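Local coordinates for protein phospholethanolamine N-methyltransferase 2 (Haemonchus contortus, PDB 4KRI) that probably methylates phosphomonomethylethanolamine on the route to phosphocholine, with S-adenosylmethionine as the likely methyl donor, at residues A[256-259]-A[260-264]; A[283-287]-A[288-292]; A[296-299]-A[300-304]; A[310-313]-A[314-318]; A[348-352]-A[353-357]. One frame throughout, in Å; residues are numbered along the deposited sequence.

All five contacts are local, each made between neighbours along one stretch of chain. Contacts 1 and 3 both touch S-adenosylhomocysteine; their nearest atoms are about 7 Å apart, and contact 3 also supplies Asp-297 and Gln-300 to the phosphomonomethylethanolamine pocket. Contacts 2 and 4 interlock, with centres 6 Å apart: Arg-314 NH1 probably bonds to Phe-285 O at 2.7 Å, and Lys-317 NZ pairs with Asp-291 OD1 at 2.8 Å. Contact 5 joins contact 3 through a probable bond from Tyr-348 N to Gln-300 O, 2.8 Å, which ties the loop leading into helix 352-362 to the pocket loop.

Contact 1 of 5, residues A[256-259]-A[260-264]; sequences NMLA and VALER. With SAH (S-adenosyl-L-homocysteine), chain D.
Leu-258 and Leu-262 meet one turn apart on helix 255-268, CG of the first lying 4.1 Å from CD1 of the second, and their side chains cross obliquely. One branch of Leu-258, CD1, reaches Ala-261 CB at 4.2 Å. The backbone between them is helical: Leu-262 N donates to Leu-258 O at 2.8 Å, and Ala-261 N to Met-257 O. On another side of the helix, a water donates to Glu-263 OE1 at 2.7 Å and only weakly to Ala-259 O; the other carboxylate oxygen of Glu-263, OE2, forms a salt bridge with Lys-267. Met-257 faces the cofactor product. Its chi1 (-73°) sets CG beside the backbone N, 3.3 Å from the ribose O3' of S-adenosylhomocysteine, and the bend at chi2 turns the chain so that CE also comes to 3.4 Å from O3'. Further out, Tyr-275 of strand 273-277 packs on Leu-258, Ala-261 and Leu-262, while Ile-190 of helix 187-197 touches Met-257. The helix belongs to the beta-alpha-beta unit of strands 247-252 and 273-277. Met-257 therefore offers the ribose an apolar wall, whereas the polar grip on the ligand comes from residues such as Asp-252.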
# COMPACT_ATOMS: atom_id res chain seq x y z
N ASN A 256 -2.39 -8.07 -2.49
CA ASN A 256 -2.04 -8.85 -3.68
C ASN A 256 -0.90 -8.22 -4.47
O ASN A 256 0.04 -8.91 -4.88
CB ASN A 256 -3.24 -9.04 -4.61
CG ASN A 256 -4.22 -10.07 -4.10
OD1 ASN A 256 -3.89 -10.88 -3.23
ND2 ASN A 256 -5.43 -10.07 -4.67
N MET A 257 -0.97 -6.91 -4.68
CA MET A 257 0.06 -6.16 -5.37
C MET A 257 1.37 -6.17 -4.60
O MET A 257 2.43 -6.50 -5.13
CB MET A 257 -0.37 -4.69 -5.55
CG MET A 257 -1.43 -4.47 -6.59
SD MET A 257 -0.74 -4.73 -8.23
CE MET A 257 -1.85 -3.77 -9.21
N LEU A 258 1.30 -5.80 -3.32
CA LEU A 258 2.53 -5.62 -2.57
C LEU A 258 3.20 -6.95 -2.26
O LEU A 258 4.42 -7.01 -2.12
CB LEU A 258 2.27 -4.81 -1.30
CG LEU A 258 3.46 -3.89 -1.00
CD1 LEU A 258 3.53 -2.79 -2.04
CD2 LEU A 258 3.39 -3.30 0.40
N ALA A 259 2.43 -8.04 -2.18
CA ALA A 259 3.03 -9.35 -2.00
C ALA A 259 4.07 -9.61 -3.10
O ALA A 259 5.14 -10.19 -2.83
CB ALA A 259 1.96 -10.43 -2.02
N VAL A 260 3.74 -9.20 -4.32
CA VAL A 260 4.63 -9.39 -5.47
C VAL A 260 5.84 -8.48 -5.38
O VAL A 260 6.98 -8.91 -5.58
CB VAL A 260 3.90 -9.14 -6.78
CG1 VAL A 260 4.83 -9.32 -7.96
CG2 VAL A 260 2.69 -10.06 -6.90
N ALA A 261 5.60 -7.21 -5.08
CA ALA A 261 6.69 -6.26 -4.93
C ALA A 261 7.68 -6.73 -3.86
O ALA A 261 8.90 -6.66 -4.06
CB ALA A 261 6.13 -4.86 -4.58
N LEU A 262 7.16 -7.21 -2.73
CA LEU A 262 7.96 -7.62 -1.61
C LEU A 262 8.75 -8.86 -1.93
O LEU A 262 9.93 -8.94 -1.61
CB LEU A 262 7.08 -7.84 -0.37
CG LEU A 262 6.61 -6.54 0.29
CD1 LEU A 262 5.38 -6.79 1.12
CD2 LEU A 262 7.72 -6.01 1.17
N GLU A 263 8.10 -9.83 -2.59
CA GLU A 263 8.79 -11.07 -2.96
C GLU A 263 9.97 -10.74 -3.84
O GLU A 263 11.07 -11.30 -3.69
CB GLU A 263 7.83 -11.97 -3.74
CG GLU A 263 8.48 -13.22 -4.31
CD GLU A 263 7.50 -14.10 -5.07
OE1 GLU A 263 6.28 -13.82 -5.01
OE2 GLU A 263 7.95 -15.07 -5.71
N ARG A 264 9.76 -9.81 -4.76
CA ARG A 264 10.77 -9.49 -5.75
C ARG A 264 11.94 -8.69 -5.19
O ARG A 264 13.09 -8.95 -5.53
CB ARG A 264 10.14 -8.84 -6.98
CG ARG A 264 9.34 -9.86 -7.78
CD ARG A 264 8.64 -9.25 -8.97
NE ARG A 264 7.71 -10.22 -9.55
CZ ARG A 264 7.00 -10.02 -10.65
NH1 ARG A 264 7.11 -8.88 -11.32
NH2 ARG A 264 6.18 -10.97 -11.09
N SAH D . 2.33 2.64 -9.93
CA SAH D . 2.36 1.22 -10.35
CB SAH D . 0.96 0.55 -10.05
CG SAH D . -0.24 1.03 -10.86
SD SAH D . -1.79 0.20 -10.37
C SAH D . 2.82 1.07 -11.75
O SAH D . 3.20 2.04 -12.38
OXT SAH D . 3.03 -0.05 -12.18
C5' SAH D . -2.60 1.24 -9.14
C4' SAH D . -2.31 0.93 -7.78
O4' SAH D . -2.85 1.98 -6.93
C3' SAH D . -3.02 -0.31 -7.37
O3' SAH D . -2.06 -1.26 -6.96
C2' SAH D . -3.87 0.08 -6.24
O2' SAH D . -3.94 -0.91 -5.24
C1' SAH D . -3.22 1.33 -5.76
N9 SAH D . -4.13 2.17 -4.90
C8 SAH D . -5.36 2.63 -5.23
N7 SAH D . -5.80 3.40 -4.23
C5 SAH D . -4.84 3.45 -3.27
C6 SAH D . -4.76 4.10 -2.03
N6 SAH D . -5.80 4.86 -1.55
N1 SAH D . -3.63 3.94 -1.31
C2 SAH D . -2.61 3.19 -1.76
N3 SAH D . -2.66 2.57 -2.95
C4 SAH D . -3.76 2.67 -3.72
O HOH W 1 4.07 -13.33 -3.56

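Contact 2 of 5, residues A[283-287]-A[288-292]; sequences YEFEP and NSFDY
Ser-289 closes the turn onto Glu-286 through one hydrogen bond, OG donating to Glu-286 O at 2.8 Å. The hydroxyl approaches from above the carbonyl plane, 46° out of it, with a C=O...donor angle of 123°. With chi1 at 71°, OG sits between the backbone N and the carbonyl carbon of its own residue, a setting that turns it back toward the preceding chain.

Van der Waals contacts gather round this bond. Glu-286 CB lies 3.5 Å from Ser-289 OG, but the glutamate chain bends at chi2 and carries its carboxylate away from the turn. Pro-287 and Asn-288 form the outer side of the corner, where Pro-287 CB stands 4.1 Å from Asn-288 ND2. The amide oxygen of Asn-288 is taken by Lys-431.

The aromatic component is looser: Phe-285 CD1 comes to 4.4 Å from Phe-290 CE2, the rings meeting obliquely across the inside of the turn. A face of the Phe-285 ring also carries Tyr-283 CD2, 3.7 Å above its plane and offset toward the rim.

Both phenylalanines point into the protein, where Leu-227 of strand 225-229 and Ala-315 of helix 305-315 touch each of them. Arg-225 adds a cation-pi contact to Phe-290. The turn ends the loop that follows strand 273-277 and leads into strand 290-296, with backbone bonds from Ser-289 and Phe-290 to Ala-315 holding its end against the close of helix 305-315.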
# COMPACT_ATOMS: atom_id res chain seq x y z
N TYR A 283 -2.83 7.13 5.99
CA TYR A 283 -1.61 6.80 6.69
C TYR A 283 -0.81 8.02 7.15
O TYR A 283 -0.78 9.04 6.47
CB TYR A 283 -0.74 5.90 5.82
CG TYR A 283 0.47 5.36 6.53
CD1 TYR A 283 0.37 4.21 7.31
CD2 TYR A 283 1.71 5.97 6.43
CE1 TYR A 283 1.47 3.69 7.96
CE2 TYR A 283 2.82 5.47 7.08
CZ TYR A 283 2.70 4.32 7.84
OH TYR A 283 3.79 3.80 8.49
N GLU A 284 -0.16 7.88 8.30
CA GLU A 284 0.58 8.97 8.91
C GLU A 284 2.01 9.03 8.36
O GLU A 284 2.91 8.37 8.89
CB GLU A 284 0.61 8.79 10.43
CG GLU A 284 1.01 10.03 11.21
CD GLU A 284 -0.14 10.99 11.41
OE1 GLU A 284 -1.20 10.81 10.77
OE2 GLU A 284 -0.00 11.93 12.22
N PHE A 285 2.21 9.80 7.29
CA PHE A 285 3.56 10.00 6.75
C PHE A 285 4.31 11.04 7.57
O PHE A 285 3.70 11.91 8.20
CB PHE A 285 3.50 10.45 5.29
CG PHE A 285 2.99 9.38 4.37
CD1 PHE A 285 3.73 8.22 4.18
CD2 PHE A 285 1.78 9.52 3.71
CE1 PHE A 285 3.28 7.23 3.34
CE2 PHE A 285 1.32 8.52 2.86
CZ PHE A 285 2.07 7.37 2.69
N GLU A 286 5.64 10.95 7.58
CA GLU A 286 6.44 11.92 8.30
C GLU A 286 6.32 13.24 7.56
O GLU A 286 6.53 13.29 6.35
CB GLU A 286 7.90 11.49 8.33
CG GLU A 286 8.67 12.16 9.44
CD GLU A 286 8.13 11.79 10.81
OE1 GLU A 286 7.68 10.64 10.99
OE2 GLU A 286 8.16 12.67 11.70
N PRO A 287 6.00 14.32 8.27
CA PRO A 287 5.85 15.58 7.54
C PRO A 287 7.20 16.14 7.10
O PRO A 287 8.22 15.92 7.79
CB PRO A 287 5.23 16.53 8.58
CG PRO A 287 4.94 15.69 9.80
CD PRO A 287 5.80 14.48 9.72
N ASN A 288 7.18 16.88 5.99
CA ASN A 288 8.35 17.61 5.51
C ASN A 288 9.55 16.71 5.32
O ASN A 288 10.67 17.09 5.61
CB ASN A 288 8.73 18.73 6.48
CG ASN A 288 7.62 19.75 6.65
OD1 ASN A 288 7.11 20.29 5.67
ND2 ASN A 288 7.23 20.00 7.90
N SER A 289 9.31 15.51 4.80
CA SER A 289 10.37 14.51 4.80
C SER A 289 10.74 14.00 3.42
O SER A 289 11.85 13.48 3.23
CB SER A 289 10.01 13.35 5.73
OG SER A 289 8.98 12.57 5.18
N PHE A 290 9.84 14.15 2.44
CA PHE A 290 10.12 13.64 1.10
C PHE A 290 10.56 14.71 0.11
O PHE A 290 9.96 15.78 0.03
CB PHE A 290 8.89 12.88 0.53
CG PHE A 290 8.63 11.58 1.24
CD1 PHE A 290 9.38 10.46 0.95
CD2 PHE A 290 7.65 11.49 2.21
CE1 PHE A 290 9.15 9.26 1.60
CE2 PHE A 290 7.42 10.28 2.87
CZ PHE A 290 8.17 9.18 2.57
N ASP A 291 11.59 14.40 -0.67
CA ASP A 291 11.97 15.26 -1.79
C ASP A 291 10.97 15.20 -2.94
O ASP A 291 10.75 16.20 -3.63
CB ASP A 291 13.37 14.89 -2.29
CG ASP A 291 14.43 15.13 -1.25
OD1 ASP A 291 14.77 16.32 -1.03
OD2 ASP A 291 14.91 14.14 -0.65
N TYR A 292 10.37 14.02 -3.16
CA TYR A 292 9.47 13.78 -4.27
C TYR A 292 8.33 12.91 -3.83
O TYR A 292 8.50 12.02 -3.01
CB TYR A 292 10.20 13.04 -5.42
CG TYR A 292 11.45 13.75 -5.84
CD1 TYR A 292 11.38 14.90 -6.62
CD2 TYR A 292 12.70 13.28 -5.46
CE1 TYR A 292 12.53 15.57 -6.99
CE2 TYR A 292 13.86 13.95 -5.83
CZ TYR A 292 13.76 15.09 -6.60
OH TYR A 292 14.91 15.76 -6.96

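Contact 3 of 5, residues A[296-299]-A[300-304]; sequences RDCI and QHIKD. With SAH (S-adenosyl-L-homocysteine), chain D.
Gln-300 folds back over Asp-297, its NE2 donating to the backbone O of Asp-297 at 2.8 Å in a nearly straight bond of 170°. The acceptor lies in the plane of the glutamine amide, yet the donor stands well above the carbonyl plane, so the two flat groups are strongly turned against each other. A chi1 of 70° and a bend at chi2 (-82°) produce this return. The other amide atom, OE1, accepts from Tyr-327 N, which fixes the rotation of the group.

His-301 lies with its edge toward Cys-298 O, which also accepts from His-301 N at 2.9 Å. His-301 CB comes to 3.5 Å from C8 of the S-adenosylhomocysteine adenine, and NE2 is bonded to Tyr-185 OH. Cys-298 SG lies 4.2 Å from Ile-302 CD1, and this isoleucine tip also meets the adenine amino nitrogen N6 at 3.6 Å. On the ligand's amino acid end, SAH N donates to Arg-296 O at 3.1 Å. Arg-296 NE forms a salt bridge with Asp-297 OD2, whose partner oxygen OD1 is held by Trp-424 and Thr-325.

The loop after strand 290-296, tightened by a short 3-10 turn, thereby lines both ligand sites, an arrangement consistent with the cofactor-binding loops at strand ends in Rossmann-like methyltransferases.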
# COMPACT_ATOMS: atom_id res chain seq x y z
N ARG A 296 1.86 6.95 -10.09
CA ARG A 296 1.71 6.59 -11.50
C ARG A 296 0.45 5.76 -11.74
O ARG A 296 0.41 4.57 -11.40
CB ARG A 296 2.96 5.83 -11.92
CG ARG A 296 2.99 5.42 -13.36
CD ARG A 296 3.31 6.57 -14.30
NE ARG A 296 2.69 6.23 -15.57
CZ ARG A 296 3.22 5.38 -16.44
NH1 ARG A 296 4.42 4.86 -16.19
NH2 ARG A 296 2.58 5.06 -17.55
N ASP A 297 -0.58 6.42 -12.27
CA ASP A 297 -1.82 5.78 -12.69
C ASP A 297 -2.53 5.06 -11.55
O ASP A 297 -3.05 3.95 -11.70
CB ASP A 297 -1.54 4.88 -13.91
CG ASP A 297 -0.95 5.67 -15.06
OD1 ASP A 297 -1.34 6.85 -15.24
OD2 ASP A 297 -0.08 5.14 -15.77
N CYS A 298 -2.56 5.75 -10.41
CA CYS A 298 -3.20 5.26 -9.19
C CYS A 298 -4.43 6.08 -8.82
O CYS A 298 -5.45 5.52 -8.42
CB CYS A 298 -2.18 5.31 -8.04
SG CYS A 298 -2.88 5.34 -6.36
N ILE A 299 -4.34 7.40 -8.93
CA ILE A 299 -5.31 8.21 -8.19
C ILE A 299 -6.71 8.26 -8.78
O ILE A 299 -7.61 8.78 -8.14
CB ILE A 299 -4.80 9.63 -7.80
CG1 ILE A 299 -4.78 10.57 -9.01
CG2 ILE A 299 -3.42 9.54 -7.14
CD1 ILE A 299 -4.70 12.05 -8.60
N GLN A 300 -6.92 7.68 -9.96
CA GLN A 300 -8.29 7.50 -10.44
C GLN A 300 -9.08 6.56 -9.52
O GLN A 300 -10.31 6.52 -9.57
CB GLN A 300 -8.33 7.01 -11.90
CG GLN A 300 -7.86 5.57 -12.12
CD GLN A 300 -6.36 5.46 -12.21
OE1 GLN A 300 -5.67 6.42 -12.56
NE2 GLN A 300 -5.84 4.28 -11.89
N HIS A 301 -8.37 5.82 -8.67
CA HIS A 301 -9.00 4.96 -7.66
C HIS A 301 -9.49 5.75 -6.43
O HIS A 301 -10.29 5.24 -5.65
CB HIS A 301 -8.01 3.89 -7.16
CG HIS A 301 -7.72 2.81 -8.16
ND1 HIS A 301 -8.66 1.89 -8.55
CD2 HIS A 301 -6.57 2.48 -8.80
CE1 HIS A 301 -8.12 1.04 -9.41
NE2 HIS A 301 -6.86 1.38 -9.58
N ILE A 302 -9.01 6.98 -6.28
CA ILE A 302 -9.18 7.71 -5.02
C ILE A 302 -10.20 8.83 -5.14
O ILE A 302 -10.03 9.75 -5.94
CB ILE A 302 -7.83 8.28 -4.55
CG1 ILE A 302 -6.88 7.13 -4.24
CG2 ILE A 302 -8.01 9.16 -3.31
CD1 ILE A 302 -5.45 7.58 -3.91
N LYS A 303 -11.26 8.75 -4.34
CA LYS A 303 -12.35 9.72 -4.42
C LYS A 303 -11.94 11.09 -3.89
O LYS A 303 -12.11 12.11 -4.57
CB LYS A 303 -13.58 9.21 -3.67
CG LYS A 303 -14.79 10.15 -3.71
CD LYS A 303 -16.00 9.52 -3.06
CE LYS A 303 -17.20 10.44 -3.18
NZ LYS A 303 -18.44 9.87 -2.60
N ASP A 304 -11.40 11.11 -2.67
CA ASP A 304 -11.11 12.39 -2.02
C ASP A 304 -9.78 12.98 -2.45
O ASP A 304 -8.80 12.93 -1.71
CB ASP A 304 -11.13 12.25 -0.48
CG ASP A 304 -11.38 13.57 0.23
OD1 ASP A 304 -11.12 14.64 -0.36
OD2 ASP A 304 -11.84 13.53 1.39
N SAH D . 2.33 2.64 -9.93
CA SAH D . 2.36 1.22 -10.35
CB SAH D . 0.96 0.55 -10.05
CG SAH D . -0.24 1.03 -10.86
SD SAH D . -1.79 0.20 -10.37
C SAH D . 2.82 1.07 -11.75
O SAH D . 3.20 2.04 -12.38
OXT SAH D . 3.03 -0.05 -12.18
C5' SAH D . -2.60 1.24 -9.14
C4' SAH D . -2.31 0.93 -7.78
O4' SAH D . -2.85 1.98 -6.93
C3' SAH D . -3.02 -0.31 -7.37
O3' SAH D . -2.06 -1.26 -6.96
C2' SAH D . -3.87 0.08 -6.24
O2' SAH D . -3.94 -0.91 -5.24
C1' SAH D . -3.22 1.33 -5.76
N9 SAH D . -4.13 2.17 -4.90
C8 SAH D . -5.36 2.63 -5.23
N7 SAH D . -5.80 3.40 -4.23
C5 SAH D . -4.84 3.45 -3.27
C6 SAH D . -4.76 4.10 -2.03
N6 SAH D . -5.80 4.86 -1.55
N1 SAH D . -3.63 3.94 -1.31
C2 SAH D . -2.61 3.19 -1.76
N3 SAH D . -2.66 2.57 -2.95
C4 SAH D . -3.76 2.67 -3.72

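Contact 4 of 5, residues A[310-313]-A[314-318]; sequences SRIY and RALKP
Arg-314 begins against the turn before it, CB resting 3.4 Å from Ser-310 O and 3.5 Å from Arg-311 O. Its backbone N donates to Ser-310 O. From CG, anti to the backbone N (chi1 174°), the chain runs extended to NE and carries the guanidinium clear of the helix. At its edge, in plane, NH1 donates to a water at 3.2 Å, and that water donates in turn to Arg-311 O at 2.9 Å. NH1 also has its hydrogen bond to Phe-285 O, and NH2 has a long, weak ion pair with Glu-284.

These residues form the last turn of helix 305-315 of the methyltransferase domain, which Leu-316 is the first to leave, passing into the short strand 316-317. The exit keeps one good helical bond, Leu-316 N to Ile-312 O at 3.1 Å, beside a weak one to Tyr-313 O.

On the buried side, Ile-312 and Leu-316 lie alongside each other and point the same way, CG2 of the isoleucine 4.1 Å from CD1 of the leucine; both pack on Val-293 of strand 290-296. Tyr-313 meets Phe-364 edge-to-face, and its backbone O, like that of Leu-316, accepts from Lys-431.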
# COMPACT_ATOMS: atom_id res chain seq x y z
N SER A 310 -3.70 17.31 0.18
CA SER A 310 -3.23 17.92 1.44
C SER A 310 -2.24 17.02 2.16
O SER A 310 -1.27 17.49 2.76
CB SER A 310 -4.41 18.25 2.36
OG SER A 310 -4.92 17.07 2.95
N ARG A 311 -2.47 15.70 2.09
CA ARG A 311 -1.54 14.75 2.69
C ARG A 311 -0.19 14.73 1.96
O ARG A 311 0.88 14.64 2.59
CB ARG A 311 -2.14 13.34 2.68
CG ARG A 311 -3.36 13.17 3.55
CD ARG A 311 -3.25 11.85 4.30
NE ARG A 311 -4.37 11.60 5.20
CZ ARG A 311 -4.69 12.37 6.24
NH1 ARG A 311 -3.99 13.47 6.49
NH2 ARG A 311 -5.71 12.04 7.02
N ILE A 312 -0.23 14.81 0.64
CA ILE A 312 0.99 14.91 -0.16
C ILE A 312 1.75 16.19 0.17
O ILE A 312 2.96 16.17 0.37
CB ILE A 312 0.66 14.86 -1.67
CG1 ILE A 312 0.23 13.45 -2.07
CG2 ILE A 312 1.83 15.35 -2.51
CD1 ILE A 312 -0.32 13.36 -3.48
N TYR A 313 1.03 17.32 0.21
CA TYR A 313 1.64 18.59 0.57
C TYR A 313 2.34 18.50 1.92
O TYR A 313 3.46 18.98 2.10
CB TYR A 313 0.56 19.68 0.57
CG TYR A 313 1.09 21.08 0.77
CD1 TYR A 313 1.32 21.90 -0.32
CD2 TYR A 313 1.33 21.58 2.04
CE1 TYR A 313 1.79 23.20 -0.14
CE2 TYR A 313 1.80 22.87 2.22
CZ TYR A 313 2.03 23.67 1.12
OH TYR A 313 2.50 24.96 1.29
N ARG A 314 1.67 17.88 2.89
CA ARG A 314 2.21 17.75 4.24
C ARG A 314 3.51 16.93 4.25
O ARG A 314 4.48 17.30 4.94
CB ARG A 314 1.17 17.07 5.14
CG ARG A 314 1.66 16.74 6.55
CD ARG A 314 0.53 16.12 7.37
NE ARG A 314 0.94 15.83 8.74
CZ ARG A 314 1.54 14.69 9.10
NH1 ARG A 314 1.79 13.76 8.18
NH2 ARG A 314 1.89 14.49 10.36
N ALA A 315 3.54 15.86 3.47
CA ALA A 315 4.67 14.93 3.49
C ALA A 315 5.90 15.45 2.75
O ALA A 315 7.02 15.03 3.04
CB ALA A 315 4.25 13.58 2.92
N LEU A 316 5.69 16.36 1.80
CA LEU A 316 6.81 16.93 1.04
C LEU A 316 7.63 17.89 1.88
O LEU A 316 7.07 18.64 2.70
CB LEU A 316 6.30 17.69 -0.19
CG LEU A 316 5.90 16.88 -1.42
CD1 LEU A 316 5.16 17.77 -2.42
CD2 LEU A 316 7.15 16.30 -2.06
N LYS A 317 8.94 17.88 1.68
CA LYS A 317 9.81 18.96 2.17
C LYS A 317 9.43 20.25 1.45
O LYS A 317 8.98 20.22 0.32
CB LYS A 317 11.28 18.61 1.87
CG LYS A 317 11.75 17.33 2.52
CD LYS A 317 13.05 16.77 1.91
CE LYS A 317 14.20 17.75 2.00
NZ LYS A 317 15.49 17.15 1.55
N PRO A 318 9.60 21.40 2.12
CA PRO A 318 9.50 22.68 1.40
C PRO A 318 10.42 22.64 0.18
O PRO A 318 11.58 22.21 0.31
CB PRO A 318 10.04 23.69 2.42
CG PRO A 318 9.77 23.06 3.77
CD PRO A 318 9.95 21.57 3.55
O HOH W 2 1.11 13.13 5.10

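Contact 5 of 5, residues A[348-352]-A[353-357]; sequences YLKNL and EQIEE
The backbone passes from extended at Lys-350 into helix 352-362 at Leu-352, with Ile-355 N donating to Asn-351 O at 3.2 Å and Glu-356 N to Leu-352 O. Asn-351 and Gln-354 complete this start as a capping box. Asn-351 OD1 accepts from Gln-354 N at 2.8 Å, the donor lying nearly in line with the side-chain carbonyl (174°). In return, Gln-354 OE1 accepts from Asn-351 N at 2.9 Å, in its carbonyl plane. In the asparagine, chi1 (62°) sets CG between the residue's own N and carbonyl carbon, from where OD1 reaches forward to the N-H of the first turn. The two side chains cross at about a right angle, their amide planes 42° apart.

Van der Waals contacts surround the box. Gln-354 CB is 3.8 Å from Lys-350 CD, and OE1 approaches the CB of the same lysine at 3.5 Å; the lysine chain then bends away. Ile-355 CD1 meets Lys-350 CB at 4.1 Å. Glu-353 CB touches Asn-351 OD1 at 3.3 Å, while its carboxylate turns to His-331.

Ile-355 points inward to Met-326 of strand 320-329 and Phe-309 of helix 305-315, and Leu-352 rests on Val-369 of strand 367-371. A backbone bond between Lys-350 and Val-329 holds the loop to strand 320-329 just before the helix begins.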
# COMPACT_ATOMS: atom_id res chain seq x y z
N TYR A 348 -12.94 7.35 -9.85
CA TYR A 348 -13.41 8.71 -9.58
C TYR A 348 -12.61 9.66 -10.46
O TYR A 348 -11.56 10.16 -10.04
CB TYR A 348 -13.26 9.04 -8.09
CG TYR A 348 -14.18 8.22 -7.23
CD1 TYR A 348 -15.50 8.60 -7.05
CD2 TYR A 348 -13.75 7.05 -6.63
CE1 TYR A 348 -16.36 7.84 -6.29
CE2 TYR A 348 -14.61 6.28 -5.86
CZ TYR A 348 -15.91 6.69 -5.69
OH TYR A 348 -16.78 5.95 -4.93
N LEU A 349 -13.08 9.88 -11.68
CA LEU A 349 -12.30 10.65 -12.65
C LEU A 349 -12.50 12.16 -12.56
O LEU A 349 -13.61 12.65 -12.32
CB LEU A 349 -12.62 10.21 -14.08
CG LEU A 349 -12.43 8.73 -14.40
CD1 LEU A 349 -12.96 8.44 -15.80
CD2 LEU A 349 -10.97 8.31 -14.25
N LYS A 350 -11.41 12.89 -12.77
CA LYS A 350 -11.43 14.34 -12.81
C LYS A 350 -10.82 14.82 -14.12
O LYS A 350 -10.13 14.05 -14.81
CB LYS A 350 -10.59 14.91 -11.67
CG LYS A 350 -11.03 14.49 -10.29
CD LYS A 350 -11.49 15.69 -9.51
CE LYS A 350 -11.31 15.50 -8.02
NZ LYS A 350 -12.23 14.49 -7.44
N ASN A 351 -11.05 16.09 -14.46
CA ASN A 351 -10.37 16.70 -15.60
C ASN A 351 -9.21 17.56 -15.12
O ASN A 351 -8.98 17.69 -13.91
CB ASN A 351 -11.34 17.48 -16.50
CG ASN A 351 -12.02 18.64 -15.79
OD1 ASN A 351 -11.43 19.29 -14.93
ND2 ASN A 351 -13.26 18.93 -16.17
N LEU A 352 -8.44 18.13 -16.05
CA LEU A 352 -7.25 18.88 -15.65
C LEU A 352 -7.60 20.16 -14.90
O LEU A 352 -6.86 20.58 -13.99
CB LEU A 352 -6.38 19.20 -16.86
CG LEU A 352 -5.55 18.05 -17.45
CD1 LEU A 352 -4.76 18.51 -18.66
CD2 LEU A 352 -4.63 17.48 -16.40
N GLU A 353 -8.71 20.77 -15.28
CA GLU A 353 -9.18 21.98 -14.62
C GLU A 353 -9.39 21.70 -13.15
O GLU A 353 -9.05 22.51 -12.29
CB GLU A 353 -10.50 22.46 -15.24
CG GLU A 353 -10.43 22.82 -16.72
CD GLU A 353 -11.76 22.59 -17.45
OE1 GLU A 353 -12.82 22.86 -16.86
OE2 GLU A 353 -11.74 22.14 -18.62
N GLN A 354 -9.97 20.54 -12.87
CA GLN A 354 -10.30 20.19 -11.49
C GLN A 354 -9.05 19.92 -10.67
O GLN A 354 -8.96 20.33 -9.51
CB GLN A 354 -11.26 18.99 -11.47
CG GLN A 354 -12.66 19.37 -11.95
CD GLN A 354 -13.53 18.16 -12.18
OE1 GLN A 354 -13.10 17.16 -12.75
NE2 GLN A 354 -14.77 18.24 -11.72
N ILE A 355 -8.11 19.21 -11.27
CA ILE A 355 -6.85 18.91 -10.60
C ILE A 355 -6.11 20.20 -10.28
O ILE A 355 -5.60 20.38 -9.17
CB ILE A 355 -5.98 17.98 -11.47
CG1 ILE A 355 -6.67 16.63 -11.61
CG2 ILE A 355 -4.61 17.80 -10.85
CD1 ILE A 355 -6.84 15.90 -10.27
N GLU A 356 -6.07 21.13 -11.23
CA GLU A 356 -5.37 22.39 -10.98
C GLU A 356 -6.04 23.20 -9.86
O GLU A 356 -5.35 23.79 -9.03
CB GLU A 356 -5.25 23.23 -12.25
CG GLU A 356 -4.32 24.43 -12.09
CD GLU A 356 -4.02 25.13 -13.41
OE1 GLU A 356 -4.44 24.61 -14.47
OE2 GLU A 356 -3.37 26.20 -13.38
N GLU A 357 -7.37 23.22 -9.84
CA GLU A 357 -8.13 23.91 -8.78
C GLU A 357 -7.76 23.39 -7.40
O GLU A 357 -7.50 24.16 -6.47
CB GLU A 357 -9.64 23.73 -9.00
CG GLU A 357 -10.25 24.50 -10.14
CD GLU A 357 -11.65 24.01 -10.49
OE1 GLU A 357 -12.15 23.08 -9.82
OE2 GLU A 357 -12.25 24.54 -11.44